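Local coordinates for protein HcgB (Methanococcus maripaludis, PDB 5D5P) that probably transfers a guanylyl group from a nucleotide to the pyridinol precursor during biosynthesis of the iron-containing cofactor of [Fe]-hydrogenase, at residues E4-S9 with I24-A29; F50-D55 with P137-V142; I56-R59 with N64-M67; G102-G105 with S111-L114. All blocks are in the same frame, centred on the assembly; numbering follows the deposited sequence. Where two conformers were deposited one is given.

Contact 1 of 4, residues E4-S9 with I24-A29; sequences ENTIKS and IEEIDA
Thr6 meets Glu26 and Ala29 in a near-antiparallel helix-helix contact near the N-terminus, where helix 3-15 runs back against helix 24-35. The short axes approach to 9.5 Å at a signed crossing angle of -149°, and Thr6 is the one residue of 4-9 with substantial buried area. Its methyl branch does the touching: CG2 sits 3.7 Å from Ala29 CB and lies 3.8 Å from Glu25 O, while Thr6 CB is 3.9 Å from Glu26 CG. With CG2 anti to the carbonyl carbon, the hydroxyl branch (chi1 63°) comes between the backbone N and C, where Ile3 O and a water both lie within bonding range of OG1 and compete for its one proton. That water also donates to Glu26 O at 2.9 Å; a second donates to Thr6 O and to Glu26 OE2, 2.7 Å from the latter. Glu26 is buried, its extended chain carrying OE2 on to a salt bridge with Arg19 and OE1 to Lys23 N, and Pro107 of the second subunit packs against it. Small, mostly apolar contacts round Thr6 thus join the helices while water bridges their polar groups, so the polar link between the segments depends on solvent.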
loop_
_atom_site.group_PDB
_atom_site.type_symbol
_atom_site.label_atom_id
_atom_site.label_comp_id
_atom_site.label_asym_id
_atom_site.label_seq_id
_atom_site.Cartn_x
_atom_site.Cartn_y
_atom_site.Cartn_z
ATOM N N GLU A 4 12.878 14.476 -8.375
ATOM C CA GLU A 4 13.425 14.046 -9.679
ATOM C C GLU A 4 14.870 13.614 -9.544
ATOM O O GLU A 4 15.334 12.674 -10.200
ATOM C CB GLU A 4 13.393 15.141 -10.730
ATOM C CG GLU A 4 12.074 15.498 -11.346
ATOM C CD GLU A 4 12.148 16.866 -12.005
ATOM O OE1 GLU A 4 13.256 17.450 -12.102
ATOM O OE2 GLU A 4 11.094 17.351 -12.449
ATOM N N ASN A 5 15.598 14.409 -8.772
ATOM C CA ASN A 5 17.014 14.217 -8.568
ATOM C C ASN A 5 17.298 12.983 -7.755
ATOM O O ASN A 5 18.179 12.196 -8.104
ATOM C CB ASN A 5 17.611 15.436 -7.888
ATOM C CG ASN A 5 17.635 16.639 -8.784
ATOM O OD1 ASN A 5 17.760 16.524 -10.005
ATOM N ND2 ASN A 5 17.526 17.811 -8.180
ATOM N N THR A 6 16.558 12.826 -6.653
ATOM C CA THR A 6 16.769 11.673 -5.784
ATOM C C THR A 6 16.384 10.419 -6.539
ATOM O O THR A 6 17.049 9.395 -6.411
ATOM C CB THR A 6 15.996 11.771 -4.447
ATOM O OG1 THR A 6 14.585 11.784 -4.692
ATOM C CG2 THR A 6 16.416 13.029 -3.674
ATOM N N ILE A 7 15.335 10.504 -7.362
ATOM C CA ILE A 7 14.919 9.361 -8.157
ATOM C C ILE A 7 15.966 8.995 -9.207
ATOM O O ILE A 7 16.338 7.831 -9.329
ATOM C CB ILE A 7 13.556 9.613 -8.842
ATOM C CG1 ILE A 7 12.461 9.670 -7.782
ATOM C CG2 ILE A 7 13.289 8.552 -9.866
ATOM C CD1 ILE A 7 11.119 10.137 -8.310
ATOM N N LYS A 8 16.460 9.986 -9.943
ATOM C CA LYS A 8 17.450 9.721 -10.970
ATOM C C LYS A 8 18.692 9.071 -10.329
ATOM O O LYS A 8 19.193 8.071 -10.812
ATOM C CB LYS A 8 17.811 11.021 -11.700
ATOM C CG LYS A 8 18.718 10.875 -12.914
ATOM C CD LYS A 8 18.988 12.248 -13.513
ATOM C CE LYS A 8 19.912 12.203 -14.739
ATOM N NZ LYS A 8 21.342 11.901 -14.415
ATOM N N SER A 9 19.150 9.599 -9.199
ATOM C CA SER A 9 20.340 9.046 -8.560
ATOM C C SER A 9 20.102 7.626 -8.042
ATOM O O SER A 9 20.980 6.769 -8.151
ATOM C CB SER A 9 20.810 9.936 -7.416
ATOM O OG SER A 9 21.902 9.324 -6.756
ATOM N N ILE A 24 19.210 9.792 3.613
ATOM C CA ILE A 24 18.536 10.903 4.256
ATOM C C ILE A 24 18.078 11.938 3.213
ATOM O O ILE A 24 17.032 12.557 3.378
ATOM C CB ILE A 24 19.435 11.559 5.340
ATOM C CG1 ILE A 24 18.645 12.617 6.115
ATOM C CG2 ILE A 24 20.714 12.112 4.738
ATOM C CD1 ILE A 24 19.256 12.954 7.443
ATOM N N GLU A 25 18.829 12.082 2.116
ATOM C CA GLU A 25 18.439 12.996 1.039
ATOM C C GLU A 25 17.066 12.672 0.451
ATOM O O GLU A 25 16.311 13.582 0.082
ATOM C CB GLU A 25 19.472 12.990 -0.093
ATOM C CG GLU A 25 20.803 13.603 0.291
ATOM C CD GLU A 25 21.833 12.591 0.783
ATOM O OE1 GLU A 25 21.450 11.530 1.326
ATOM O OE2 GLU A 25 23.041 12.889 0.665
ATOM N N GLU A 26 16.740 11.384 0.375
ATOM C CA GLU A 26 15.481 10.965 -0.227
ATOM C C GLU A 26 14.327 11.338 0.688
ATOM O O GLU A 26 13.283 11.815 0.241
ATOM C CB GLU A 26 15.507 9.456 -0.523
ATOM C CG GLU A 26 16.508 9.097 -1.632
ATOM C CD GLU A 26 16.946 7.632 -1.629
ATOM O OE1 GLU A 26 16.565 6.882 -0.708
ATOM O OE2 GLU A 26 17.714 7.235 -2.540
ATOM N N ILE A 27 14.537 11.164 1.984
ATOM C CA ILE A 27 13.539 11.568 2.966
ATOM C C ILE A 27 13.357 13.092 2.973
ATOM O O ILE A 27 12.230 13.595 2.979
ATOM C CB ILE A 27 13.945 11.076 4.371
ATOM C CG1 ILE A 27 13.766 9.560 4.434
ATOM C CG2 ILE A 27 13.104 11.767 5.455
ATOM C CD1 ILE A 27 12.330 9.165 4.294
ATOM N N ASP A 28 14.474 13.808 2.956
ATOM C CA ASP A 28 14.451 15.258 2.933
ATOM C C ASP A 28 13.674 15.757 1.717
ATOM O O ASP A 28 12.908 16.704 1.811
ATOM C CB ASP A 28 15.879 15.826 2.932
ATOM C CG ASP A 28 16.530 15.797 4.323
ATOM O OD1 ASP A 28 15.804 15.587 5.328
ATOM O OD2 ASP A 28 17.765 16.020 4.415
ATOM N N ALA A 29 13.863 15.117 0.569
ATOM C CA ALA A 29 13.151 15.522 -0.648
ATOM C C ALA A 29 11.641 15.297 -0.540
ATOM O O ALA A 29 10.852 16.109 -0.993
ATOM C CB ALA A 29 13.706 14.794 -1.844
HETATM O O HOH W 1 18.780 9.041 -4.224
HETATM O O HOH W 2 13.053 10.946 -2.519
#

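Contact 2 of 4, residues F50-D55 with P137-V142; sequences FKVVSD and PIDKTV
Val52 of helix 47-57 packs against Asp139 and Val142 of helix 138-151, two neighbouring helices on one face of the mixed sheet in this alpha/beta fold of the Maf clan. The segments run roughly parallel, their axes 9.6 Å apart and inclined at -32°. Val52 has the most surface buried, and its two methyls divide the work. CG1, set anti to the backbone N (chi1 171°), reaches Val142 CG1 at 4.0 Å and lies equally near the backbone O of Asp139. CG2 turns to the acidic side chain, 3.9 Å from Asp139 CB, and brushes the carboxylate carbon and OD1 just beyond. Asp139 therefore offers its aliphatic stem and the flank of its carboxylate to a methyl; its side chain also touches Lys48. Val142, buried, extends CG1 into the angle between the two valines of the other helix, meeting Val52 obliquely and Val53 at about a right angle. An alanine in place of Val52 would lose both methyls, and is likely to open a gap beside Val142 CG1 and leave the stem of Asp139 without its apolar cover. Underneath, Val53 touches Ile99 and Val42 while Val142 touches Arg101, so the pair of helices rests on strands 39-43 and 97-103. On the exposed side of helix 47-57, Lys51 and Asp55 form a salt bridge one turn apart. The innermost link between the helices is apolar: Val53 CG2 stands 3.9 Å from Val142 CG1.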
loop_
_atom_site.group_PDB
_atom_site.type_symbol
_atom_site.label_atom_id
_atom_site.label_comp_id
_atom_site.label_asym_id
_atom_site.label_seq_id
_atom_site.Cartn_x
_atom_site.Cartn_y
_atom_site.Cartn_z
ATOM N N PHE A 50 -12.745 15.003 4.681
ATOM C CA PHE A 50 -11.986 16.158 4.193
ATOM C C PHE A 50 -11.515 17.039 5.340
ATOM O O PHE A 50 -10.365 17.508 5.363
ATOM C CB PHE A 50 -12.817 17.002 3.230
ATOM C CG PHE A 50 -12.117 18.242 2.768
ATOM C CD1 PHE A 50 -11.001 18.164 1.955
ATOM C CD2 PHE A 50 -12.555 19.488 3.175
ATOM C CE1 PHE A 50 -10.355 19.299 1.537
ATOM C CE2 PHE A 50 -11.897 20.629 2.760
ATOM C CZ PHE A 50 -10.795 20.524 1.935
ATOM N N LYS A 51 -12.391 17.263 6.308
ATOM C CA LYS A 51 -12.004 18.097 7.441
ATOM C C LYS A 51 -10.859 17.466 8.238
ATOM O O LYS A 51 -9.915 18.162 8.652
ATOM C CB LYS A 51 -13.192 18.360 8.354
ATOM C CG LYS A 51 -12.815 19.204 9.591
ATOM C CD LYS A 51 -13.972 19.443 10.549
ATOM C CE LYS A 51 -13.496 20.200 11.798
ATOM N NZ LYS A 51 -12.536 21.301 11.477
ATOM N N VAL A 52 -10.949 16.159 8.478
ATOM C CA VAL A 52 -9.878 15.478 9.196
ATOM C C VAL A 52 -8.547 15.690 8.467
ATOM O O VAL A 52 -7.553 16.030 9.088
ATOM C CB VAL A 52 -10.151 13.949 9.345
ATOM C CG1 VAL A 52 -8.917 13.225 9.896
ATOM C CG2 VAL A 52 -11.353 13.710 10.226
ATOM N N VAL A 53 -8.526 15.500 7.148
ATOM C CA VAL A 53 -7.281 15.597 6.396
ATOM C C VAL A 53 -6.792 17.041 6.343
ATOM O O VAL A 53 -5.632 17.320 6.595
ATOM C CB VAL A 53 -7.444 15.049 4.961
ATOM C CG1 VAL A 53 -6.222 15.336 4.116
ATOM C CG2 VAL A 53 -7.704 13.531 5.010
ATOM N N SER A 54 -7.707 17.950 6.043
ATOM C CA SER A 54 -7.367 19.353 5.868
ATOM C C SER A 54 -6.795 19.943 7.156
ATOM O O SER A 54 -5.817 20.698 7.121
ATOM C CB SER A 54 -8.607 20.137 5.406
ATOM O OG SER A 54 -8.306 21.511 5.257
ATOM N N ASP A 55 -7.378 19.592 8.296
ATOM C CA ASP A 55 -6.893 20.139 9.552
ATOM C C ASP A 55 -5.453 19.724 9.827
ATOM O O ASP A 55 -4.679 20.506 10.356
ATOM C CB ASP A 55 -7.788 19.705 10.714
ATOM C CG ASP A 55 -9.111 20.460 10.743
ATOM O OD1 ASP A 55 -9.242 21.460 10.006
ATOM O OD2 ASP A 55 -10.025 20.042 11.483
ATOM N N PRO A 137 -14.265 4.528 14.805
ATOM C CA PRO A 137 -14.899 5.663 14.123
ATOM C C PRO A 137 -14.110 6.052 12.906
ATOM O O PRO A 137 -12.884 6.129 13.008
ATOM C CB PRO A 137 -14.862 6.774 15.165
ATOM C CG PRO A 137 -14.795 6.045 16.501
ATOM C CD PRO A 137 -13.986 4.797 16.227
ATOM N N ILE A 138 -14.780 6.286 11.784
ATOM C CA ILE A 138 -14.060 6.514 10.535
ATOM C C ILE A 138 -13.143 7.732 10.658
ATOM O O ILE A 138 -12.079 7.754 10.061
ATOM C CB ILE A 138 -15.032 6.685 9.347
ATOM C CG1 ILE A 138 -14.262 6.748 8.035
ATOM C CG2 ILE A 138 -15.936 7.897 9.563
ATOM C CD1 ILE A 138 -13.458 5.505 7.763
ATOM N N ASP A 139 -13.508 8.717 11.480
ATOM C CA ASP A 139 -12.663 9.909 11.573
ATOM C C ASP A 139 -11.375 9.610 12.299
ATOM O O ASP A 139 -10.305 10.107 11.929
ATOM C CB ASP A 139 -13.354 11.040 12.337
ATOM C CG ASP A 139 -14.486 11.645 11.573
ATOM O OD1 ASP A 139 -14.572 11.356 10.358
ATOM O OD2 ASP A 139 -15.269 12.419 12.182
ATOM N N LYS A 140 -11.458 8.725 13.281
ATOM C CA LYS A 140 -10.263 8.354 14.016
ATOM C C LYS A 140 -9.411 7.452 13.143
ATOM O O LYS A 140 -8.189 7.520 13.190
ATOM C CB LYS A 140 -10.629 7.665 15.328
ATOM C CG LYS A 140 -10.848 8.665 16.474
ATOM C CD LYS A 140 -10.916 7.990 17.826
ATOM C CE LYS A 140 -10.928 9.015 18.952
ATOM N NZ LYS A 140 -10.870 8.380 20.300
ATOM N N THR A 141 -10.049 6.661 12.291
ATOM C CA THR A 141 -9.302 5.826 11.346
ATOM C C THR A 141 -8.524 6.670 10.312
ATOM O O THR A 141 -7.329 6.450 10.097
ATOM C CB THR A 141 -10.233 4.842 10.628
ATOM O OG1 THR A 141 -10.845 3.976 11.599
ATOM C CG2 THR A 141 -9.450 4.014 9.597
ATOM N N VAL A 142 -9.187 7.649 9.701
ATOM C CA VAL A 142 -8.512 8.489 8.706
ATOM C C VAL A 142 -7.382 9.299 9.372
ATOM O O VAL A 142 -6.286 9.397 8.834
ATOM C CB VAL A 142 -9.529 9.415 8.003
ATOM C CG1 VAL A 142 -8.833 10.382 7.058
ATOM C CG2 VAL A 142 -10.531 8.564 7.230
#

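Contact 3 of 4, residues I56-R59 with N64-M67; sequences IISR and NISM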
loop_
_atom_site.group_PDB
_atom_site.type_symbol
_atom_site.label_atom_id
_atom_site.label_comp_id
_atom_site.label_asym_id
_atom_site.label_seq_id
_atom_site.Cartn_x
_atom_site.Cartn_y
_atom_site.Cartn_z
ATOM N N ILE A 56 -5.078 18.512 9.428
ATOM C CA ILE A 56 -3.712 18.050 9.667
ATOM C C ILE A 56 -2.748 18.686 8.681
ATOM O O ILE A 56 -1.700 19.188 9.061
ATOM C CB ILE A 56 -3.607 16.510 9.562
ATOM C CG1 ILE A 56 -4.267 15.864 10.777
ATOM C CG2 ILE A 56 -2.140 16.081 9.455
ATOM C CD1 ILE A 56 -4.544 14.391 10.586
ATOM N N ILE A 57 -3.106 18.638 7.409
ATOM C CA ILE A 57 -2.218 19.124 6.350
ATOM C C ILE A 57 -2.011 20.634 6.462
ATOM O O ILE A 57 -0.960 21.157 6.071
ATOM C CB ILE A 57 -2.763 18.758 4.975
ATOM C CG1 ILE A 57 -2.783 17.238 4.841
ATOM C CG2 ILE A 57 -1.926 19.366 3.871
ATOM C CD1 ILE A 57 -1.413 16.591 4.999
ATOM N N SER A 58 -3.020 21.331 6.990
ATOM C CA SER A 58 -2.937 22.788 7.133
ATOM C C SER A 58 -1.854 23.194 8.107
ATOM O O SER A 58 -1.359 24.315 8.043
ATOM C CB SER A 58 -4.265 23.375 7.622
ATOM O OG SER A 58 -5.229 23.320 6.591
ATOM N N ARG A 59 -1.466 22.277 8.987
ATOM C CA ARG A 59 -0.456 22.595 9.995
ATOM C C ARG A 59 0.963 22.450 9.459
ATOM O O ARG A 59 1.909 22.899 10.091
ATOM C CB ARG A 59 -0.623 21.719 11.241
ATOM C CG ARG A 59 -1.863 22.044 12.048
ATOM C CD ARG A 59 -1.980 21.143 13.259
ATOM N NE ARG A 59 -0.866 21.346 14.181
ATOM C CZ ARG A 59 -0.598 20.551 15.211
ATOM N NH1 ARG A 59 -1.364 19.494 15.440
ATOM N NH2 ARG A 59 0.434 20.808 16.006
ATOM N N ASN A 64 -3.585 26.051 -0.503
ATOM C CA ASN A 64 -5.019 25.952 -0.726
ATOM C C ASN A 64 -5.343 24.478 -0.686
ATOM O O ASN A 64 -4.784 23.732 -1.484
ATOM C CB ASN A 64 -5.414 26.553 -2.081
ATOM C CG ASN A 64 -4.908 27.963 -2.267
ATOM O OD1 ASN A 64 -4.907 28.771 -1.334
ATOM N ND2 ASN A 64 -4.451 28.267 -3.480
ATOM N N ILE A 65 -6.261 24.039 0.173
ATOM C CA ILE A 65 -6.581 22.601 0.243
ATOM C C ILE A 65 -8.000 22.423 -0.224
ATOM O O ILE A 65 -8.889 23.092 0.271
ATOM C CB ILE A 65 -6.432 22.012 1.673
ATOM C CG1 ILE A 65 -5.037 22.311 2.229
ATOM C CG2 ILE A 65 -6.675 20.530 1.654
ATOM C CD1 ILE A 65 -4.865 21.896 3.683
ATOM N N SER A 66 -8.229 21.512 -1.167
ATOM C CA SER A 66 -9.547 21.419 -1.808
ATOM C C SER A 66 -10.025 19.984 -1.875
ATOM O O SER A 66 -9.201 19.085 -1.959
ATOM C CB SER A 66 -9.470 21.978 -3.230
ATOM O OG SER A 66 -9.025 23.317 -3.214
ATOM N N MET A 67 -11.346 19.765 -1.868
ATOM C CA MET A 67 -11.851 18.414 -2.172
ATOM C C MET A 67 -11.840 18.238 -3.672
ATOM O O MET A 67 -12.074 19.172 -4.409
ATOM C CB MET A 67 -13.286 18.167 -1.680
ATOM C CG MET A 67 -13.462 17.815 -0.230
ATOM S SD MET A 67 -15.173 17.323 0.151
ATOM C CE MET A 67 -16.023 18.819 -0.335
#
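Ile65 points its side chain from strand 64-67 at Ile57 and Ser58, near the C-terminal part of helix 47-57 and before strand 64-67, within the beta-alpha-beta unit of strand 39-43, helix 47-57 and strand 64-67. The approach is end-on: Ile65 is extended, CG1 anti to the carbonyl carbon and CD1 trans beyond it (chi2 174°), so that its terminal methyl alone spans the distance between the backbones, whose nearest CA atoms, of Ser58 and Ile65, are still 7.8 Å apart. Ile57 presents its branch point and CG2 to that methyl, the two isoleucines lying at a slant with Ile57 CG2 3.9 Å from Ile65 CD1. The other branch of Ile57 leads away from the strand. Ser58 supplies a polar neighbour on a different flank of the methyl: its OG, directed back along the helix, is hydrogen-bonded to Ser54 O, which fixes its rotation and gives the hydroxyl a backbone partner. Ile65 also touches Phe50 and Ser54 of the helix and Val40 and Val42 of the adjacent strand, so it is wedged between helix and sheet. The tightest approach in the contact is Ser58 OG to Ile65 CD1, 3.3 Å.

Contact 4 of 4, residues G102-G105 with S111-L114; sequences GRLG and SLLL
Gly102 and Leu112 meet through their flat peptide groups, whereas the other flat group, the guanidinium of Arg103, turns away from the opposing strand and takes Gly105 O at its edge. There Arg103 NE donates to Gly105 O at 3.0 Å, almost in the guanidinium plane, closing a small loop that spans Leu104 in the chain; NH2 goes on to Asp76 O. The paired backbones form the end of an antiparallel beta hairpin. Gly102 and Leu112 are a hydrogen-bonded pair: Leu112 N donates to Gly102 O at 2.8 Å, while Gly102 N donates to Leu112 O at 3.0 Å. Gly102 O also receives a weaker CA-H...O contact from Ser111 CA at 3.3 Å. Beyond it, Arg103 and Ser111 make a non-hydrogen-bonded pair with CA atoms only 4.5 Å apart, their side chains diverging. Leu104, already past the strand end, lies alongside Leu112, the two side chains meeting at a slant: with Leu112 CG anti to the backbone N (chi1 171°), its CD2 lies 3.9 Å from Leu104 CD1, and the CB atoms also meet. Around this hairpin, strand 122-128 flanks 111-114, its Ser128 and Ser126 bonding to the backbones of Ser111 and Leu113. Helix 81-92 covers Leu112 and Leu114 through Ala82 and Leu83, helix 138-151 lies against Ser111 and Leu113 through Glu145 and Ala149, and Tyr11 and Gly125 of the second subunit pack on Arg103 and Leu104.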
loop_
_atom_site.group_PDB
_atom_site.type_symbol
_atom_site.label_atom_id
_atom_site.label_comp_id
_atom_site.label_asym_id
_atom_site.label_seq_id
_atom_site.Cartn_x
_atom_site.Cartn_y
_atom_site.Cartn_z
ATOM N N GLY A 102 -8.737 4.831 -0.030
ATOM C CA GLY A 102 -9.726 3.945 -0.610
ATOM C C GLY A 102 -9.282 2.528 -0.353
ATOM O O GLY A 102 -8.355 2.281 0.421
ATOM N N ARG A 103 -9.895 1.582 -1.046
ATOM C CA ARG A 103 -9.536 0.189 -0.839
ATOM C C ARG A 103 -8.090 -0.061 -1.274
ATOM O O ARG A 103 -7.610 0.554 -2.217
ATOM C CB ARG A 103 -10.517 -0.693 -1.616
ATOM C CG ARG A 103 -10.733 -2.016 -1.036
ATOM C CD ARG A 103 -12.049 -2.536 -1.559
ATOM N NE ARG A 103 -11.957 -2.806 -2.992
ATOM C CZ ARG A 103 -12.933 -2.599 -3.883
ATOM N NH1 ARG A 103 -14.114 -2.100 -3.518
ATOM N NH2 ARG A 103 -12.728 -2.934 -5.166
ATOM N N LEU A 104 -7.391 -0.919 -0.540
ATOM C CA LEU A 104 -6.039 -1.316 -0.892
ATOM C C LEU A 104 -6.038 -2.171 -2.162
ATOM O O LEU A 104 -5.280 -1.918 -3.109
ATOM C CB LEU A 104 -5.419 -2.104 0.263
ATOM C CG LEU A 104 -4.147 -2.866 -0.093
ATOM C CD1 LEU A 104 -2.985 -1.903 -0.479
ATOM C CD2 LEU A 104 -3.774 -3.728 1.106
ATOM N N GLY A 105 -6.878 -3.207 -2.164
ATOM C CA GLY A 105 -6.888 -4.155 -3.278
ATOM C C GLY A 105 -8.326 -4.607 -3.473
ATOM O O GLY A 105 -9.196 -3.773 -3.662
ATOM N N SER A 111 -8.235 -0.611 3.936
ATOM C CA SER A 111 -7.986 0.701 3.349
ATOM C C SER A 111 -6.534 1.038 3.216
ATOM O O SER A 111 -5.706 0.620 4.021
ATOM C CB SER A 111 -8.643 1.802 4.189
ATOM O OG SER A 111 -10.045 1.621 4.181
ATOM N N LEU A 112 -6.260 1.841 2.188
ATOM C CA LEU A 112 -4.925 2.391 1.945
ATOM C C LEU A 112 -5.052 3.895 1.790
ATOM O O LEU A 112 -5.934 4.366 1.047
ATOM C CB LEU A 112 -4.313 1.769 0.661
ATOM C CG LEU A 112 -3.021 2.395 0.162
ATOM C CD1 LEU A 112 -1.839 2.100 1.106
ATOM C CD2 LEU A 112 -2.717 1.883 -1.261
ATOM N N LEU A 113 -4.230 4.651 2.524
ATOM C CA LEU A 113 -4.089 6.081 2.276
ATOM C C LEU A 113 -2.731 6.311 1.591
ATOM O O LEU A 113 -1.736 5.723 1.975
ATOM C CB LEU A 113 -4.190 6.892 3.595
ATOM C CG LEU A 113 -3.970 8.401 3.440
ATOM C CD1 LEU A 113 -4.807 9.143 4.488
ATOM C CD2 LEU A 113 -2.512 8.758 3.662
ATOM N N LEU A 114 -2.711 7.165 0.567
ATOM C CA LEU A 114 -1.481 7.538 -0.128
ATOM C C LEU A 114 -1.348 9.044 -0.169
ATOM O O LEU A 114 -2.342 9.779 -0.263
ATOM C CB LEU A 114 -1.467 7.011 -1.570
ATOM C CG LEU A 114 -1.522 5.484 -1.752
ATOM C CD1 LEU A 114 -1.719 5.164 -3.254
ATOM C CD2 LEU A 114 -0.251 4.838 -1.240
#

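How the contacts relate
Contacts 2 and 3 share helix 47-57 and touch directly, their centres 12 Å apart: Phe50 CD1 lies 3.3 Å from Met67 CG. Along the chain, contacts 3 and 4 are both nested in the loop closed by contact 2, and both reach the same sheet although their centres are 20 Å apart. Contact 1 stands aside, its centre 30 Å from that of contact 2 and 25 Å from that of contact 4, on the far side of the chain's centre from both. The dimer brings contact 1 of one subunit near the turn of contact 4 of the other: Pro107 and Gly108, in the hairpin turn that joins the segments of contact 4, pack from the second subunit on the helices of contact 1.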